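Local coordinates for mandelate racemase/muconate lactonizing enzyme family protein (Roseovarius sp. TM1035, PDB 3T9P), which probably acts as an isomerase of the enolase superfamily, in the mandelate racemase/muconate lactonizing enzyme family, on a substrate not yet established, at residues Y210-A215 and Y239-A244; L250-G255 and A273-Q278. All blocks are in the same frame, centred on the assembly; numbering follows the deposited sequence.

Interaction 1 (Y210-A215 and Y239-A244); sequences YSPARA and YDQTAA
In the enolase C-terminal domain-like part of the chain, a barrel built from successive beta-alpha units, two neighbouring outer helices meet at their N-terminal first turns, and the contact is made chiefly by Pro212 and Gln241. The proline ring lies obliquely across the methylene stem of the glutamine: Pro212 CG comes within 3.6 Å of Gln241 CB and 3.7 Å of Gln241 CG. Farther along the same side chain, Pro212 CD is 3.8 Å from Gln241 OE1, so the ring meets aliphatic carbons at one end and the amide at the other. The torsions explain this overlap. Gln241 places CG anti to its carbonyl carbon (chi1 -69°) and is extended beyond it (chi2 -178°), which takes the stem obliquely past the proline ring and brings the amide near Pro212 CD. One turn on, Ala244 CB stands 4.2 Å from Pro212 CB and extends the apolar patch past the ring's other end. No hydrogen bond crosses between the segments, and the 149 Å² buried, both sides summed, fits a small surface contact held by van der Waals packing.

Ser211 occupies the N-cap of helix 212-224; its backbone carbonyl closes the first turn, with Ser211 O 3.0 Å from Ala215 N, while its hydroxyl is hydrogen-bonded to Asp177. Pro212 follows directly, at a first-turn position where its missing N-H costs the helix no bond. Beyond the two segments, Val245 of helix 239-248 also packs against Pro212 and Ala215, and Tyr210 is tied by backbone hydrogen bonding to Pro233 in the loop after strand 229-231, the strand that lies between the two helices in sequence.

Interaction 2 (L250-G255 and A273-Q278); sequences LLDVAG and AVDIVQ
Asp252 lays its CB against the end of Ile276, with Asp252 CB 3.5 Å from Ile276 CD1 and the two side chains crossing at about a right angle. Ile276 puts CG1 anti to its carbonyl carbon (chi1 -62°) and continues extended, which carries CD1 to the aspartate. Farther along the sheet, Ala254 CB meets Ile276 CB at 3.8 Å, on the face where both also touch His229 of strand 229-231.

Asp275 reaches across to the backbone. Its OD2 accepts from Val253 N at 2.9 Å through the anti lone pair, and the N-H...O angle of 163° marks a fairly straight bond; its OD1 is engaged in a salt bridge with Arg246. That bridge probably offsets part of the repulsion expected between the carboxylates of Asp252 and Asp275, whose planes are 55° apart. Val253 O returns the link by accepting two N-H groups, from Asp275 N at 2.7 Å and from Ile276 N at 3.3 Å.

The segments supply the paired strands of a beta-alpha-beta unit, 252-255 and 276-277 joined through helix 262-270, with parallel bridges of Ala254 to Ile276 and Gly255 to Val277. Gly255 N donates to Ile276 O at 3.2 Å, whereas the bond from Gln278 N to Gly255 O is weak. Val274 packs its CG1 3.9 Å from Gly255 N, close beside a backbone that bears no side chain, and its isopropyl group also touches Met268 of the crossover helix.

Overall arrangement
Following the chain from the N terminus, interaction 1 closes first: its segments, 23 residues apart with strand 229-231 between them, bring together the starts of helices 212-224 and 239-248. Interaction 2 then closes a loop of 17 residues containing helix 262-270 and pairs strands 252-255 and 276-277. The two loops run in series, neither enclosing nor crossing the other, with helix 239-248 leading into strand 252-255. Their centres lie about 12 Å apart, and they meet directly where Thr242 CG2 packs 3.7 Å from Val253 CG1. One contact therefore ties outer helices and the other barrel strands of the same domain.

Interaction 1 (Y210-A215 and Y239-A244)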
loop_
_atom_site.group_PDB
_atom_site.type_symbol
_atom_site.label_atom_id
_atom_site.label_comp_id
_atom_site.label_asym_id
_atom_site.label_seq_id
_atom_site.Cartn_x
_atom_site.Cartn_y
_atom_site.Cartn_z
ATOM N N TYR A 210 1.707 18.463 12.346
ATOM C CA TYR A 210 2.463 18.889 13.533
ATOM C C TYR A 210 3.291 17.842 14.217
ATOM O O TYR A 210 2.920 16.672 14.263
ATOM C CB TYR A 210 1.492 19.430 14.606
ATOM C CG TYR A 210 0.717 20.575 14.163
ATOM C CD1 TYR A 210 1.365 21.809 13.944
ATOM C CD2 TYR A 210 -0.630 20.489 13.957
ATOM C CE1 TYR A 210 0.642 22.894 13.537
ATOM C CE2 TYR A 210 -1.373 21.596 13.528
ATOM C CZ TYR A 210 -0.733 22.797 13.345
ATOM O OH TYR A 210 -1.428 23.951 12.958
ATOM N N SER A 211 4.350 18.271 14.914
ATOM C CA SER A 211 5.015 17.395 15.878
ATOM C C SER A 211 4.114 17.369 17.152
ATOM O O SER A 211 3.287 18.241 17.313
ATOM C CB SER A 211 6.422 17.954 16.273
ATOM O OG SER A 211 6.203 19.246 16.836
ATOM N N PRO A 212 4.278 16.379 18.049
ATOM C CA PRO A 212 3.313 16.345 19.169
ATOM C C PRO A 212 3.286 17.620 20.056
ATOM O O PRO A 212 2.200 18.064 20.436
ATOM C CB PRO A 212 3.730 15.139 19.971
ATOM C CG PRO A 212 4.628 14.358 19.107
ATOM C CD PRO A 212 5.229 15.271 18.118
ATOM N N ALA A 213 4.458 18.173 20.390
ATOM C CA ALA A 213 4.556 19.441 21.172
ATOM C C ALA A 213 3.785 20.581 20.564
ATOM O O ALA A 213 2.977 21.256 21.246
ATOM C CB ALA A 213 6.114 19.857 21.376
ATOM N N ARG A 214 3.976 20.833 19.266
ATOM C CA ARG A 214 3.186 21.866 18.619
ATOM C C ARG A 214 1.646 21.540 18.513
ATOM O O ARG A 214 0.783 22.463 18.586
ATOM C CB ARG A 214 3.801 22.148 17.251
ATOM C CG ARG A 214 3.251 23.294 16.497
ATOM C CD ARG A 214 3.770 24.764 16.921
ATOM N NE ARG A 214 2.896 25.661 16.143
ATOM C CZ ARG A 214 2.008 26.464 16.678
ATOM N NH1 ARG A 214 1.933 26.522 18.016
ATOM N NH2 ARG A 214 1.237 27.213 15.881
ATOM N N ALA A 215 1.334 20.257 18.262
ATOM C CA ALA A 215 -0.107 19.861 18.082
ATOM C C ALA A 215 -0.830 20.087 19.455
ATOM O O ALA A 215 -2.027 20.471 19.504
ATOM C CB ALA A 215 -0.204 18.373 17.690
ATOM N N TYR A 239 2.255 6.771 14.920
ATOM C CA TYR A 239 1.187 6.462 15.805
ATOM C C TYR A 239 1.480 6.951 17.255
ATOM O O TYR A 239 0.588 7.387 17.961
ATOM C CB TYR A 239 0.969 4.942 15.726
ATOM C CG TYR A 239 0.432 4.562 14.358
ATOM C CD1 TYR A 239 -0.936 4.721 14.064
ATOM C CD2 TYR A 239 1.278 4.114 13.324
ATOM C CE1 TYR A 239 -1.443 4.362 12.764
ATOM C CE2 TYR A 239 0.769 3.820 12.025
ATOM C CZ TYR A 239 -0.588 3.940 11.801
ATOM O OH TYR A 239 -1.076 3.680 10.561
ATOM N N ASP A 240 2.728 6.845 17.685
ATOM C CA ASP A 240 3.094 7.254 19.070
ATOM C C ASP A 240 3.015 8.760 19.224
ATOM O O ASP A 240 2.724 9.241 20.313
ATOM C CB ASP A 240 4.510 6.810 19.425
ATOM C CG ASP A 240 4.598 5.338 19.729
ATOM O OD1 ASP A 240 3.562 4.703 19.949
ATOM O OD2 ASP A 240 5.696 4.765 19.714
ATOM N N GLN A 241 3.269 9.514 18.175
ATOM C CA GLN A 241 3.092 10.941 18.232
ATOM C C GLN A 241 1.612 11.318 18.432
ATOM O O GLN A 241 1.272 12.111 19.268
ATOM C CB GLN A 241 3.634 11.594 16.960
ATOM C CG GLN A 241 5.129 11.539 16.804
ATOM C CD GLN A 241 5.657 12.239 15.558
ATOM O OE1 GLN A 241 5.025 13.070 15.013
ATOM N NE2 GLN A 241 6.826 11.888 15.144
ATOM N N THR A 242 0.754 10.688 17.654
ATOM C CA THR A 242 -0.665 10.940 17.740
ATOM C C THR A 242 -1.163 10.542 19.142
ATOM O O THR A 242 -1.910 11.235 19.732
ATOM C CB THR A 242 -1.442 10.180 16.649
ATOM O OG1 THR A 242 -0.843 10.442 15.412
ATOM C CG2 THR A 242 -2.906 10.588 16.593
ATOM N N ALA A 243 -0.684 9.426 19.649
ATOM C CA ALA A 243 -1.089 8.958 20.959
ATOM C C ALA A 243 -0.689 9.967 22.030
ATOM O O ALA A 243 -1.415 10.209 22.911
ATOM C CB ALA A 243 -0.519 7.645 21.240
ATOM N N ALA A 244 0.480 10.542 21.920
ATOM C CA ALA A 244 0.913 11.632 22.848
ATOM C C ALA A 244 -0.031 12.820 22.877
ATOM O O ALA A 244 -0.335 13.368 23.973
ATOM C CB ALA A 244 2.395 12.126 22.555
#

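Interaction 2 (L250-G255 and A273-Q278)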
loop_
_atom_site.group_PDB
_atom_site.type_symbol
_atom_site.label_atom_id
_atom_site.label_comp_id
_atom_site.label_asym_id
_atom_site.label_seq_id
_atom_site.Cartn_x
_atom_site.Cartn_y
_atom_site.Cartn_z
ATOM N N LEU A 250 -8.038 17.101 26.017
ATOM C CA LEU A 250 -9.304 16.598 26.415
ATOM C C LEU A 250 -10.163 16.467 25.246
ATOM O O LEU A 250 -11.170 15.784 25.363
ATOM C CB LEU A 250 -9.989 17.575 27.429
ATOM C CG LEU A 250 -9.180 17.575 28.716
ATOM C CD1 LEU A 250 -9.788 18.665 29.509
ATOM C CD2 LEU A 250 -9.284 16.337 29.473
ATOM N N LEU A 251 -9.905 17.227 24.145
ATOM C CA LEU A 251 -10.819 17.080 22.993
ATOM C C LEU A 251 -10.542 15.678 22.391
ATOM O O LEU A 251 -9.655 15.006 22.831
ATOM C CB LEU A 251 -10.690 18.239 21.968
ATOM C CG LEU A 251 -9.245 18.600 21.620
ATOM C CD1 LEU A 251 -8.522 17.419 20.972
ATOM C CD2 LEU A 251 -9.224 19.812 20.623
ATOM N N ASP A 252 -11.357 15.229 21.426
ATOM C CA ASP A 252 -11.205 13.915 20.731
ATOM C C ASP A 252 -10.167 14.091 19.598
ATOM O O ASP A 252 -10.291 14.992 18.755
ATOM C CB ASP A 252 -12.576 13.515 20.144
ATOM C CG ASP A 252 -13.648 13.109 21.254
ATOM O OD1 ASP A 252 -13.215 12.599 22.347
ATOM O OD2 ASP A 252 -14.893 13.275 21.002
ATOM N N VAL A 253 -9.133 13.280 19.624
ATOM C CA VAL A 253 -8.201 13.181 18.524
ATOM C C VAL A 253 -8.742 12.041 17.639
ATOM O O VAL A 253 -9.131 10.957 18.171
ATOM C CB VAL A 253 -6.794 12.946 19.031
ATOM C CG1 VAL A 253 -5.764 12.607 17.868
ATOM C CG2 VAL A 253 -6.332 14.166 19.850
ATOM N N ALA A 254 -8.906 12.329 16.313
ATOM C CA ALA A 254 -9.581 11.389 15.367
ATOM C C ALA A 254 -8.538 11.126 14.246
ATOM O O ALA A 254 -7.653 11.984 13.975
ATOM C CB ALA A 254 -10.785 11.983 14.801
ATOM N N GLY A 255 -8.637 9.973 13.586
ATOM C CA GLY A 255 -7.700 9.671 12.554
ATOM C C GLY A 255 -7.993 8.349 11.868
ATOM O O GLY A 255 -8.870 7.578 12.334
ATOM N N ALA A 273 -3.787 5.466 19.777
ATOM C CA ALA A 273 -3.589 6.700 19.051
ATOM C C ALA A 273 -4.778 7.685 18.983
ATOM O O ALA A 273 -4.588 8.854 19.021
ATOM C CB ALA A 273 -3.017 6.455 17.686
ATOM N N VAL A 274 -5.976 7.165 18.847
ATOM C CA VAL A 274 -7.125 7.985 18.615
ATOM C C VAL A 274 -8.320 7.735 19.534
ATOM O O VAL A 274 -8.532 6.654 19.975
ATOM C CB VAL A 274 -7.572 7.826 17.164
ATOM C CG1 VAL A 274 -6.443 8.202 16.219
ATOM C CG2 VAL A 274 -7.991 6.421 16.912
ATOM N N ASP A 275 -9.094 8.768 19.769
ATOM C CA ASP A 275 -10.391 8.638 20.394
ATOM C C ASP A 275 -11.523 8.220 19.403
ATOM O O ASP A 275 -12.588 7.643 19.813
ATOM C CB ASP A 275 -10.748 9.989 20.912
ATOM C CG ASP A 275 -9.842 10.428 22.010
ATOM O OD1 ASP A 275 -9.789 9.719 23.031
ATOM O OD2 ASP A 275 -9.242 11.516 21.901
ATOM N N ILE A 276 -11.332 8.545 18.090
ATOM C CA ILE A 276 -12.392 8.342 17.059
ATOM C C ILE A 276 -11.729 7.829 15.764
ATOM O O ILE A 276 -10.707 8.380 15.374
ATOM C CB ILE A 276 -13.086 9.655 16.705
ATOM C CG1 ILE A 276 -13.813 10.276 17.927
ATOM C CG2 ILE A 276 -13.996 9.468 15.491
ATOM C CD1 ILE A 276 -14.358 11.633 17.747
ATOM N N VAL A 277 -12.225 6.725 15.184
ATOM C CA VAL A 277 -11.554 6.117 13.977
ATOM C C VAL A 277 -12.306 6.639 12.743
ATOM O O VAL A 277 -13.510 6.849 12.833
ATOM C CB VAL A 277 -11.542 4.540 13.934
ATOM C CG1 VAL A 277 -10.708 3.959 15.207
ATOM C CG2 VAL A 277 -12.893 3.986 13.888
ATOM N N GLN A 278 -11.589 6.803 11.617
ATOM C CA GLN A 278 -12.168 7.552 10.477
ATOM C C GLN A 278 -11.762 6.869 9.216
ATOM O O GLN A 278 -11.112 7.505 8.398
ATOM C CB GLN A 278 -11.550 8.987 10.461
ATOM C CG GLN A 278 -11.963 9.725 11.697
ATOM C CD GLN A 278 -11.832 11.191 11.557
ATOM O OE1 GLN A 278 -10.687 11.663 11.524
ATOM N NE2 GLN A 278 -13.000 11.949 11.550
#